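Local atomic coordinates of cytochrome c (Rhodothermus marinus, PDB entry 3CP5), a protein that binds one covalently attached heme c and, as other monoheme cytochromes c do, probably carries electrons between redox partners. Residues 39-44 with 115-120; 62-65 with 71-74. All blocks are in the same frame, centred on the assembly; numbering follows the deposited sequence.

Interaction 1 of 2, residues 39-44 with 115-120; sequences QLFNTY and EYLRQV. With HEC (heme c), chain C.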
ATOM      1  N   GLN A  39       3.141 -11.329  -7.585  1.00  9.38           N
ATOM      2  CA  GLN A  39       3.712 -11.044  -8.893  1.00 10.09           C
ATOM      3  C   GLN A  39       3.707  -9.547  -9.135  1.00  8.96           C
ATOM      4  O   GLN A  39       4.693  -8.990  -9.627  1.00  9.48           O
ATOM      5  CB  GLN A  39       2.930 -11.760  -9.982  1.00 12.58           C
ATOM      6  CG  GLN A  39       2.984 -13.273  -9.866  1.00 22.23           C
ATOM      7  CD  GLN A  39       2.008 -13.909 -10.853  1.00 31.25           C
ATOM      8  OE1 GLN A  39       1.100 -13.263 -11.399  1.00 36.35           O
ATOM      9  NE2 GLN A  39       2.228 -15.189 -11.083  1.00 48.16           N
ATOM     10  N   LEU A  40       2.622  -8.883  -8.829  1.00  8.44           N
ATOM     11  CA  LEU A  40       2.540  -7.445  -9.097  1.00  8.82           C
ATOM     12  C   LEU A  40       3.449  -6.651  -8.166  1.00  7.69           C
ATOM     13  O   LEU A  40       4.060  -5.685  -8.592  1.00  9.12           O
ATOM     14  CB  LEU A  40       1.089  -7.001  -8.853  1.00  8.21           C
ATOM     15  CG  LEU A  40       0.100  -7.340  -9.939  1.00  8.23           C
ATOM     16  CD1 LEU A  40      -1.330  -7.180  -9.428  1.00 10.51           C
ATOM     17  CD2 LEU A  40       0.321  -6.586 -11.239  1.00 15.02           C
ATOM     18  N   PHE A  41       3.666  -7.120  -6.948  1.00  7.97           N
ATOM     19  CA  PHE A  41       4.566  -6.464  -6.022  1.00  7.63           C
ATOM     20  C   PHE A  41       6.008  -6.546  -6.546  1.00  8.36           C
ATOM     21  O   PHE A  41       6.749  -5.575  -6.506  1.00  8.59           O
ATOM     22  CB  PHE A  41       4.427  -7.084  -4.635  1.00  8.13           C
ATOM     23  CG  PHE A  41       5.208  -6.395  -3.533  1.00  7.98           C
ATOM     24  CD1 PHE A  41       4.652  -5.397  -2.760  1.00 10.08           C
ATOM     25  CD2 PHE A  41       6.525  -6.777  -3.273  1.00 10.65           C
ATOM     26  CE1 PHE A  41       5.329  -4.768  -1.758  1.00  9.41           C
ATOM     27  CE2 PHE A  41       7.214  -6.128  -2.295  1.00 11.51           C
ATOM     28  CZ  PHE A  41       6.650  -5.130  -1.541  1.00 11.33           C
ATOM     29  N   ASN A  42       6.376  -7.726  -7.036  0.50  8.21           N
ATOM     30  CA  ASN A  42       7.685  -7.878  -7.661  0.50  9.00           C
ATOM     31  C   ASN A  42       7.892  -6.895  -8.801  0.50  8.75           C
ATOM     32  O   ASN A  42       8.947  -6.279  -8.951  0.50  9.85           O
ATOM     33  CB  ASN A  42       7.854  -9.322  -8.170  0.50  8.54           C
ATOM     34  CG  ASN A  42       9.231  -9.413  -8.825  0.50 10.41           C
ATOM     35  OD1 ASN A  42       9.360  -9.288 -10.033  0.50 18.52           O
ATOM     36  ND2 ASN A  42      10.271  -9.595  -8.045  0.50 14.92           N
ATOM     37  N   THR A  43       6.853  -6.748  -9.620  1.00  8.72           N
ATOM     38  CA  THR A  43       6.911  -5.903 -10.808  1.00  9.80           C
ATOM     39  C   THR A  43       6.973  -4.410 -10.500  1.00  8.24           C
ATOM     40  O   THR A  43       7.742  -3.632 -11.083  1.00 11.03           O
ATOM     41  CB  THR A  43       5.627  -6.167 -11.673  1.00  9.49           C
ATOM     42  OG1 THR A  43       5.643  -7.525 -12.130  1.00 13.71           O
ATOM     43  CG2 THR A  43       5.565  -5.272 -12.873  1.00 11.25           C
ATOM     44  N   TYR A  44       6.136  -3.959  -9.553  1.00  8.22           N
ATOM     45  CA  TYR A  44       5.923  -2.549  -9.279  1.00  7.79           C
ATOM     46  C   TYR A  44       6.620  -2.015  -8.030  1.00  7.73           C
ATOM     47  O   TYR A  44       6.818  -0.787  -7.958  1.00  9.80           O
ATOM     48  CB  TYR A  44       4.436  -2.227  -9.170  1.00  9.52           C
ATOM     49  CG  TYR A  44       3.603  -2.201 -10.424  1.00  8.82           C
ATOM     50  CD1 TYR A  44       3.005  -3.315 -10.975  1.00  8.93           C
ATOM     51  CD2 TYR A  44       3.395  -1.001 -11.104  1.00  9.46           C
ATOM     52  CE1 TYR A  44       2.252  -3.251 -12.128  1.00  8.37           C
ATOM     53  CE2 TYR A  44       2.629  -0.926 -12.250  1.00  8.90           C
ATOM     54  CZ  TYR A  44       2.054  -2.060 -12.779  1.00  8.04           C
ATOM     55  OH  TYR A  44       1.274  -2.023 -13.913  1.00  8.47           O
ATOM     56  N   GLU A 115      -3.999  -7.754  -0.972  1.00  8.01           N
ATOM     57  CA  GLU A 115      -4.181  -9.136  -0.568  1.00  7.61           C
ATOM     58  C   GLU A 115      -2.841  -9.823  -0.263  1.00  7.91           C
ATOM     59  O   GLU A 115      -2.702 -10.554   0.750  1.00  8.27           O
ATOM     60  CB  GLU A 115      -4.979  -9.949  -1.587  1.00  8.63           C
ATOM     61  CG  GLU A 115      -5.643 -11.132  -0.939  1.00  9.65           C
ATOM     62  CD  GLU A 115      -6.904 -10.873  -0.154  1.00 13.01           C
ATOM     63  OE1 GLU A 115      -7.671 -11.844   0.031  1.00 14.85           O
ATOM     64  OE2 GLU A 115      -7.142  -9.713   0.242  1.00 11.73           O
ATOM     65  N   TYR A 116      -1.845  -9.593  -1.107  1.00  7.22           N
ATOM     66  CA  TYR A 116      -0.498 -10.060  -0.850  1.00  7.70           C
ATOM     67  C   TYR A 116       0.071  -9.502   0.444  1.00  7.99           C
ATOM     68  O   TYR A 116       0.658 -10.217   1.276  1.00  8.09           O
ATOM     69  CB  TYR A 116       0.408  -9.741  -2.031  1.00  9.59           C
ATOM     70  CG  TYR A 116       1.880 -10.037  -1.774  1.00  8.23           C
ATOM     71  CD1 TYR A 116       2.325 -11.326  -1.578  1.00 10.61           C
ATOM     72  CD2 TYR A 116       2.840  -9.055  -1.741  1.00 10.83           C
ATOM     73  CE1 TYR A 116       3.679 -11.606  -1.357  1.00 12.18           C
ATOM     74  CE2 TYR A 116       4.167  -9.303  -1.522  1.00 10.13           C
ATOM     75  CZ  TYR A 116       4.599 -10.589  -1.331  1.00 10.80           C
ATOM     76  OH  TYR A 116       5.909 -10.862  -1.092  1.00 15.78           O
ATOM     77  N   LEU A 117      -0.103  -8.219   0.689  1.00  7.92           N
ATOM     78  CA  LEU A 117       0.337  -7.585   1.927  1.00  7.58           C
ATOM     79  C   LEU A 117      -0.347  -8.157   3.168  1.00  9.61           C
ATOM     80  O   LEU A 117       0.262  -8.357   4.203  1.00  8.27           O
ATOM     81  CB  LEU A 117       0.238  -6.063   1.840  1.00  7.44           C
ATOM     82  CG  LEU A 117       1.160  -5.388   0.829  1.00  8.68           C
ATOM     83  CD1 LEU A 117       0.771  -3.932   0.650  1.00 10.78           C
ATOM     84  CD2 LEU A 117       2.608  -5.464   1.256  1.00 11.72           C
ATOM     85  N   ARG A 118      -1.634  -8.511   3.106  1.00  8.69           N
ATOM     86  CA  ARG A 118      -2.329  -9.217   4.191  1.00  9.41           C
ATOM     87  C   ARG A 118      -1.680 -10.585   4.422  1.00  9.49           C
ATOM     88  O   ARG A 118      -1.483 -11.019   5.559  1.00 10.75           O
ATOM     89  CB  ARG A 118      -3.817  -9.384   3.863  1.00 11.23           C
ATOM     90  CG  ARG A 118      -4.590  -8.074   3.750  1.00 14.39           C
ATOM     91  CD  ARG A 118      -6.042  -8.296   3.325  1.00 19.69           C
ATOM     92  NE  ARG A 118      -6.862  -8.983   4.322  1.00 30.75           N
ATOM     93  CZ  ARG A 118      -7.811  -9.874   4.183  1.00 30.87           C
ATOM     94  NH1 ARG A 118      -8.204 -10.372   3.016  1.00 27.12           N
ATOM     95  NH2 ARG A 118      -8.460 -10.368   5.218  1.00 32.48           N
ATOM     96  N   GLN A 119      -1.303 -11.270   3.346  1.00  8.87           N
ATOM     97  CA  GLN A 119      -0.675 -12.553   3.455  1.00  9.10           C
ATOM     98  C   GLN A 119       0.705 -12.520   4.084  1.00  9.78           C
ATOM     99  O   GLN A 119       1.020 -13.339   4.961  1.00 10.73           O
ATOM    100  CB  GLN A 119      -0.575 -13.227   2.077  1.00 10.50           C
ATOM    101  CG  GLN A 119      -0.019 -14.665   2.143  1.00 11.70           C
ATOM    102  CD  GLN A 119      -0.945 -15.596   2.875  1.00 12.72           C
ATOM    103  OE1 GLN A 119      -2.085 -15.805   2.453  1.00 16.43           O
ATOM    104  NE2 GLN A 119      -0.475 -16.190   3.964  1.00 14.54           N
ATOM    105  N   VAL A 120       1.563 -11.607   3.679  1.00  8.15           N
ATOM    106  CA  VAL A 120       2.891 -11.565   4.262  1.00  8.83           C
ATOM    107  C   VAL A 120       2.862 -11.155   5.728  1.00  8.70           C
ATOM    108  O   VAL A 120       3.734 -11.594   6.473  1.00  9.81           O
ATOM    109  CB  VAL A 120       3.862 -10.684   3.454  1.00  9.94           C
ATOM    110  CG1 VAL A 120       4.010 -11.170   2.017  1.00 11.81           C
ATOM    111  CG2 VAL A 120       3.450  -9.238   3.416  1.00 10.42           C
TER
HETATM  112 FE   HEC C 202       6.022   2.902  -1.820  1.00  7.67          FE
HETATM  113  CHA HEC C 202       5.777   4.697   1.079  1.00  7.63           C
HETATM  114  CHB HEC C 202       3.451   0.897  -0.829  1.00  6.66           C
HETATM  115  CHC HEC C 202       6.083   1.361  -4.886  1.00  7.17           C
HETATM  116  CHD HEC C 202       8.921   4.488  -2.559  1.00  8.14           C
HETATM  117  NA  HEC C 202       4.880   2.808  -0.198  1.00  8.23           N
HETATM  118  C1A HEC C 202       4.863   3.668   0.902  1.00  7.66           C
HETATM  119  C2A HEC C 202       3.754   3.325   1.759  1.00  7.06           C
HETATM  120  C3A HEC C 202       3.129   2.254   1.249  1.00  6.76           C
HETATM  121  C4A HEC C 202       3.821   1.953   0.003  1.00  6.59           C
HETATM  122  CMA HEC C 202       1.914   1.486   1.815  1.00  8.64           C
HETATM  123  CAA HEC C 202       3.442   3.942   3.143  1.00  8.18           C
HETATM  124  CBA HEC C 202       4.102   3.192   4.302  1.00  7.98           C
HETATM  125  CGA HEC C 202       3.619   3.642   5.660  1.00  9.63           C
HETATM  126  O1A HEC C 202       4.287   3.254   6.674  1.00 10.99           O
HETATM  127  O2A HEC C 202       2.562   4.323   5.740  1.00  9.59           O
HETATM  128  NB  HEC C 202       5.032   1.394  -2.682  1.00  7.32           N
HETATM  129  C1B HEC C 202       4.087   0.612  -2.046  1.00  7.10           C
HETATM  130  C2B HEC C 202       3.633  -0.408  -2.954  1.00  7.86           C
HETATM  131  C3B HEC C 202       4.292  -0.258  -4.139  1.00  6.72           C
HETATM  132  C4B HEC C 202       5.170   0.880  -3.955  1.00  6.32           C
HETATM  133  CMB HEC C 202       2.584  -1.475  -2.552  1.00  9.84           C
HETATM  134  CAB HEC C 202       4.039  -0.994  -5.470  1.00  7.94           C
HETATM  135  CBB HEC C 202       2.713  -0.885  -5.949  1.00  9.00           C
HETATM  136  NC  HEC C 202       7.207   2.974  -3.427  1.00  7.11           N
HETATM  137  C1C HEC C 202       7.073   2.295  -4.638  1.00  7.58           C
HETATM  138  C2C HEC C 202       8.159   2.629  -5.536  1.00  9.35           C
HETATM  139  C3C HEC C 202       8.961   3.497  -4.900  1.00  9.05           C
HETATM  140  C4C HEC C 202       8.412   3.669  -3.575  1.00  8.40           C
HETATM  141  CMC HEC C 202       8.402   1.878  -6.839  1.00  9.16           C
HETATM  142  CAC HEC C 202      10.383   3.987  -5.309  1.00  9.45           C
HETATM  143  CBC HEC C 202      10.405   4.665  -6.559  1.00 12.15           C
HETATM  144  ND  HEC C 202       7.103   4.317  -0.913  1.00  8.27           N
HETATM  145  C1D HEC C 202       8.305   4.836  -1.380  1.00  8.63           C
HETATM  146  C2D HEC C 202       8.809   5.817  -0.416  1.00  7.92           C
HETATM  147  C3D HEC C 202       7.870   5.943   0.529  1.00  7.84           C
HETATM  148  C4D HEC C 202       6.854   4.947   0.256  1.00  8.59           C
HETATM  149  CMD HEC C 202      10.139   6.580  -0.666  1.00  9.36           C
HETATM  150  CAD HEC C 202       7.797   6.923   1.714  1.00  9.08           C
HETATM  151  CBD HEC C 202       6.984   8.175   1.303  1.00  9.79           C
HETATM  152  CGD HEC C 202       7.694   8.886   0.173  1.00  9.60           C
HETATM  153  O1D HEC C 202       7.110   9.008  -0.942  1.00 10.88           O
HETATM  154  O2D HEC C 202       8.881   9.303   0.450  1.00 11.49           O
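The first torsions of Phe41 and Tyr116 turn the two rings toward one another: in each residue CG stands opposite the backbone N (chi1 -174° and 173°), and the side chains cross at about a right angle. Tyr116 lays one corner of its ring over a face of Phe41, CE2 of Tyr116 coming to 3.7 Å from CG of Phe41, while CB of Phe41 is 3.8 Å from the same CE2. The ring planes are inclined at 51° with centroids 5.4 Å apart, an oblique aromatic pair. Phe41 also meets Leu117, the next residue of helix 107-123, its CE1 lying 4.1 Å from CD2 of Leu117. On the tyrosine, a face is met by CG1 of Val120, one turn further along the same helix, so that Phe41 and Val120 both confine the ring. Phe41 is buried, touches Thr46 and lies about 4 Å, side chain to side chain, from Cys45, one of the two covalent heme attachments, and from His49, an axial ligand of the iron. With an alanine in place of this phenylalanine, the space between the two helices is likely to open and the ring of Tyr116 to gain freedom to turn. At the end of helix 31-44, CB of Tyr44 rests 3.9 Å from CBB of the heme, and the Tyr44 hydroxyl is hydrogen-bonded to Gln109 of the partner helix. This apolar packing of helix 31-44 on helix 107-123, just before the Cys-X-X-Cys-His motif, corresponds to the contact of N- and C-terminal helices characteristic of the class I cytochrome c fold.

Interaction 2 of 2, residues 62-65 with 71-74; sequences DVTK and YIMN. With HEC (heme c), chain C.
Two short helical pieces, 63-65 and 71-74, approach with CA of Thr64 and CA of Ile72 7.8 Å apart, a separation bridged mainly by side chains. Ile72 does most of the work through its terminal methyl. With CG1 opposite the carbonyl carbon (chi1 -65°) and CD1 extended beyond it (chi2 164°), the chain projects across to the other helix. There CD1 of Ile72 meets CG2 of Thr64 at 3.7 Å, the two side chains crossing at about a right angle. Val63 faces the isoleucine tip to tip, its CG1 4.0 Å from CD1 of Ile72; the carbonyl O of Val63 lies close to that methyl as well. The two branches of Val63 divide their tasks, for while CG1 turns to Ile72, CG2 packs 3.9 Å from the heme methyl CMA. Leu117 of helix 107-123 adds to the apolar surroundings of both Val63 and Thr64. On the other segment, Tyr71 sends its hydroxyl to the heme: OH donates a hydrogen bond to the propionate atom O2A at 2.7 Å, with O2A near the plane of the ring, at its edge. Tyr71 is itself confined by an edge-to-face ring contact with His86 and by side chains of helices 79-85 and 87-96. Between the segments the contact is thus essentially apolar packing, while the polar grip is given to the heme. Donation from Tyr71 would probably stabilise negative charge on the propionate, and Val63 places a methyl against CMA at the porphyrin periphery.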
ATOM      1  N   ASP A  62       4.615  -5.390   7.786  1.00 11.77           N
ATOM      2  CA  ASP A  62       3.541  -5.151   8.749  1.00 12.24           C
ATOM      3  C   ASP A  62       2.716  -3.938   8.394  1.00  8.84           C
ATOM      4  O   ASP A  62       1.955  -3.476   9.267  1.00 10.22           O
ATOM      5  CB  ASP A  62       4.090  -5.120  10.171  1.00 18.14           C
ATOM      6  CG  ASP A  62       4.416  -6.557  10.616  1.00 27.61           C
ATOM      7  OD1 ASP A  62       3.934  -7.641  10.209  1.00 26.78           O
ATOM      8  OD2 ASP A  62       5.292  -6.609  11.494  1.00 45.12           O
ATOM      9  N   VAL A  63       2.705  -3.473   7.159  1.00  8.82           N
ATOM     10  CA  VAL A  63       1.920  -2.246   6.832  1.00  8.03           C
ATOM     11  C   VAL A  63       0.435  -2.436   7.060  1.00  9.50           C
ATOM     12  O   VAL A  63      -0.225  -1.479   7.497  1.00 10.38           O
ATOM     13  CB  VAL A  63       2.248  -1.741   5.429  1.00  8.48           C
ATOM     14  CG1 VAL A  63       1.640  -2.567   4.314  1.00  8.37           C
ATOM     15  CG2 VAL A  63       1.813  -0.282   5.330  1.00  9.95           C
ATOM     16  N   THR A  64      -0.129  -3.626   6.818  1.00  9.44           N
ATOM     17  CA  THR A  64      -1.543  -3.858   7.100  1.00  9.03           C
ATOM     18  C   THR A  64      -1.868  -3.958   8.600  1.00 12.56           C
ATOM     19  O   THR A  64      -3.061  -3.929   8.948  1.00 14.02           O
ATOM     20  CB  THR A  64      -2.095  -5.087   6.383  1.00 10.65           C
ATOM     21  OG1 THR A  64      -1.384  -6.281   6.797  1.00 12.47           O
ATOM     22  CG2 THR A  64      -1.999  -4.880   4.876  1.00 10.81           C
ATOM     23  N   LYS A  65      -0.862  -4.035   9.482  1.00 12.11           N
ATOM     24  CA  LYS A  65      -1.067  -4.022  10.911  1.00 12.32           C
ATOM     25  C   LYS A  65      -0.990  -2.620  11.469  1.00 15.44           C
ATOM     26  O   LYS A  65      -1.460  -2.329  12.553  1.00 21.19           O
ATOM     27  CB  LYS A  65      -0.030  -4.896  11.653  1.00 13.23           C
ATOM     28  CG  LYS A  65      -0.088  -6.357  11.256  1.00 16.68           C
ATOM     29  CD  LYS A  65       0.910  -7.135  12.061  1.00 26.08           C
ATOM     30  CE  LYS A  65       0.812  -8.620  11.802  1.00 35.55           C
ATOM     31  NZ  LYS A  65       1.102  -9.347  13.091  1.00 50.32           N
ATOM     32  N   TYR A  71      -6.095   3.615   3.209  1.00  8.30           N
ATOM     33  CA  TYR A  71      -4.801   4.280   3.105  1.00  8.13           C
ATOM     34  C   TYR A  71      -3.858   3.553   2.182  1.00  8.86           C
ATOM     35  O   TYR A  71      -3.229   4.165   1.340  1.00  7.77           O
ATOM     36  CB  TYR A  71      -4.193   4.446   4.501  1.00  9.13           C
ATOM     37  CG  TYR A  71      -2.781   4.995   4.565  1.00  8.38           C
ATOM     38  CD1 TYR A  71      -2.536   6.357   4.678  1.00  9.67           C
ATOM     39  CD2 TYR A  71      -1.680   4.165   4.510  1.00  8.12           C
ATOM     40  CE1 TYR A  71      -1.232   6.823   4.728  1.00  9.44           C
ATOM     41  CE2 TYR A  71      -0.377   4.590   4.572  1.00  8.98           C
ATOM     42  CZ  TYR A  71      -0.161   5.941   4.692  1.00  8.90           C
ATOM     43  OH  TYR A  71       1.137   6.404   4.751  1.00  9.94           O
ATOM     44  N   ILE A  72      -3.688   2.250   2.371  1.00  7.71           N
ATOM     45  CA  ILE A  72      -2.708   1.548   1.565  1.00  7.75           C
ATOM     46  C   ILE A  72      -3.090   1.565   0.089  1.00  8.08           C
ATOM     47  O   ILE A  72      -2.230   1.775  -0.759  1.00  7.82           O
ATOM     48  CB  ILE A  72      -2.569   0.115   2.087  1.00  8.55           C
ATOM     49  CG1 ILE A  72      -1.982   0.088   3.512  1.00  8.24           C
ATOM     50  CG2 ILE A  72      -1.718  -0.757   1.166  1.00  8.83           C
ATOM     51  CD1 ILE A  72      -2.165  -1.249   4.224  1.00  8.20           C
ATOM     52  N   MET A  73      -4.369   1.364  -0.259  1.00  7.91           N
ATOM     53  CA  MET A  73      -4.827   1.438  -1.649  1.00  7.99           C
ATOM     54  C   MET A  73      -4.564   2.801  -2.250  1.00  7.11           C
ATOM     55  O   MET A  73      -4.096   2.908  -3.392  1.00  8.20           O
ATOM     56  CB  MET A  73      -6.340   1.136  -1.732  1.00  8.82           C
ATOM     57  CG  MET A  73      -6.699  -0.281  -1.325  1.00 10.71           C
ATOM     58  SD  MET A  73      -6.335  -1.421  -2.676  0.86  8.56           S
ATOM     59  CE  MET A  73      -7.645  -1.011  -3.814  0.86  9.99           C
ATOM     60  N   ASN A  74      -4.834   3.880  -1.504  1.00  7.88           N
ATOM     61  CA  ASN A  74      -4.675   5.220  -2.101  1.00  8.04           C
ATOM     62  C   ASN A  74      -3.230   5.679  -2.204  1.00  7.08           C
ATOM     63  O   ASN A  74      -2.895   6.483  -3.065  1.00  8.05           O
ATOM     64  CB  ASN A  74      -5.557   6.201  -1.318  1.00  8.02           C
ATOM     65  CG  ASN A  74      -7.016   6.017  -1.665  1.00  6.99           C
ATOM     66  OD1 ASN A  74      -7.381   5.429  -2.684  1.00  9.37           O
ATOM     67  ND2 ASN A  74      -7.918   6.486  -0.850  1.00  9.10           N
TER
HETATM   68 FE   HEC C 202       6.022   2.902  -1.820  1.00  7.67          FE
HETATM   69  CHA HEC C 202       5.777   4.697   1.079  1.00  7.63           C
HETATM   70  CHB HEC C 202       3.451   0.897  -0.829  1.00  6.66           C
HETATM   71  CHC HEC C 202       6.083   1.361  -4.886  1.00  7.17           C
HETATM   72  CHD HEC C 202       8.921   4.488  -2.559  1.00  8.14           C
HETATM   73  NA  HEC C 202       4.880   2.808  -0.198  1.00  8.23           N
HETATM   74  C1A HEC C 202       4.863   3.668   0.902  1.00  7.66           C
HETATM   75  C2A HEC C 202       3.754   3.325   1.759  1.00  7.06           C
HETATM   76  C3A HEC C 202       3.129   2.254   1.249  1.00  6.76           C
HETATM   77  C4A HEC C 202       3.821   1.953   0.003  1.00  6.59           C
HETATM   78  CMA HEC C 202       1.914   1.486   1.815  1.00  8.64           C
HETATM   79  CAA HEC C 202       3.442   3.942   3.143  1.00  8.18           C
HETATM   80  CBA HEC C 202       4.102   3.192   4.302  1.00  7.98           C
HETATM   81  CGA HEC C 202       3.619   3.642   5.660  1.00  9.63           C
HETATM   82  O1A HEC C 202       4.287   3.254   6.674  1.00 10.99           O
HETATM   83  O2A HEC C 202       2.562   4.323   5.740  1.00  9.59           O
HETATM   84  NB  HEC C 202       5.032   1.394  -2.682  1.00  7.32           N
HETATM   85  C1B HEC C 202       4.087   0.612  -2.046  1.00  7.10           C
HETATM   86  C2B HEC C 202       3.633  -0.408  -2.954  1.00  7.86           C
HETATM   87  C3B HEC C 202       4.292  -0.258  -4.139  1.00  6.72           C
HETATM   88  C4B HEC C 202       5.170   0.880  -3.955  1.00  6.32           C
HETATM   89  CMB HEC C 202       2.584  -1.475  -2.552  1.00  9.84           C
HETATM   90  CAB HEC C 202       4.039  -0.994  -5.470  1.00  7.94           C
HETATM   91  CBB HEC C 202       2.713  -0.885  -5.949  1.00  9.00           C
HETATM   92  NC  HEC C 202       7.207   2.974  -3.427  1.00  7.11           N
HETATM   93  C1C HEC C 202       7.073   2.295  -4.638  1.00  7.58           C
HETATM   94  C2C HEC C 202       8.159   2.629  -5.536  1.00  9.35           C
HETATM   95  C3C HEC C 202       8.961   3.497  -4.900  1.00  9.05           C
HETATM   96  C4C HEC C 202       8.412   3.669  -3.575  1.00  8.40           C
HETATM   97  CMC HEC C 202       8.402   1.878  -6.839  1.00  9.16           C
HETATM   98  CAC HEC C 202      10.383   3.987  -5.309  1.00  9.45           C
HETATM   99  CBC HEC C 202      10.405   4.665  -6.559  1.00 12.15           C
HETATM  100  ND  HEC C 202       7.103   4.317  -0.913  1.00  8.27           N
HETATM  101  C1D HEC C 202       8.305   4.836  -1.380  1.00  8.63           C
HETATM  102  C2D HEC C 202       8.809   5.817  -0.416  1.00  7.92           C
HETATM  103  C3D HEC C 202       7.870   5.943   0.529  1.00  7.84           C
HETATM  104  C4D HEC C 202       6.854   4.947   0.256  1.00  8.59           C
HETATM  105  CMD HEC C 202      10.139   6.580  -0.666  1.00  9.36           C
HETATM  106  CAD HEC C 202       7.797   6.923   1.714  1.00  9.08           C
HETATM  107  CBD HEC C 202       6.984   8.175   1.303  1.00  9.79           C
HETATM  108  CGD HEC C 202       7.694   8.886   0.173  1.00  9.60           C
HETATM  109  O1D HEC C 202       7.110   9.008  -0.942  1.00 10.88           O
HETATM  110  O2D HEC C 202       8.881   9.303   0.450  1.00 11.49           O

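Overall arrangement
The two contacts lie 12 Å apart between centres and meet directly through Leu117. Its CD2 belongs to interaction 1, whereas its CD1 is 4.0 Å from CG1 of Val63 and 4.1 Å from CG2 of Ile72 in interaction 2, so that one leucine packs against both contacts. Along the chain, 62-65 and 71-74 are nested within the loop that 39-44 and 115-120 close. Both contacts border the heme but at different parts of it: interaction 1 reaches the thioether side through Tyr44 and lies beside Cys45 and His49, while interaction 2 supplies Val63 to a ring methyl and Tyr71 to a propionate; Arg67 gives the heme a further hydrogen bond.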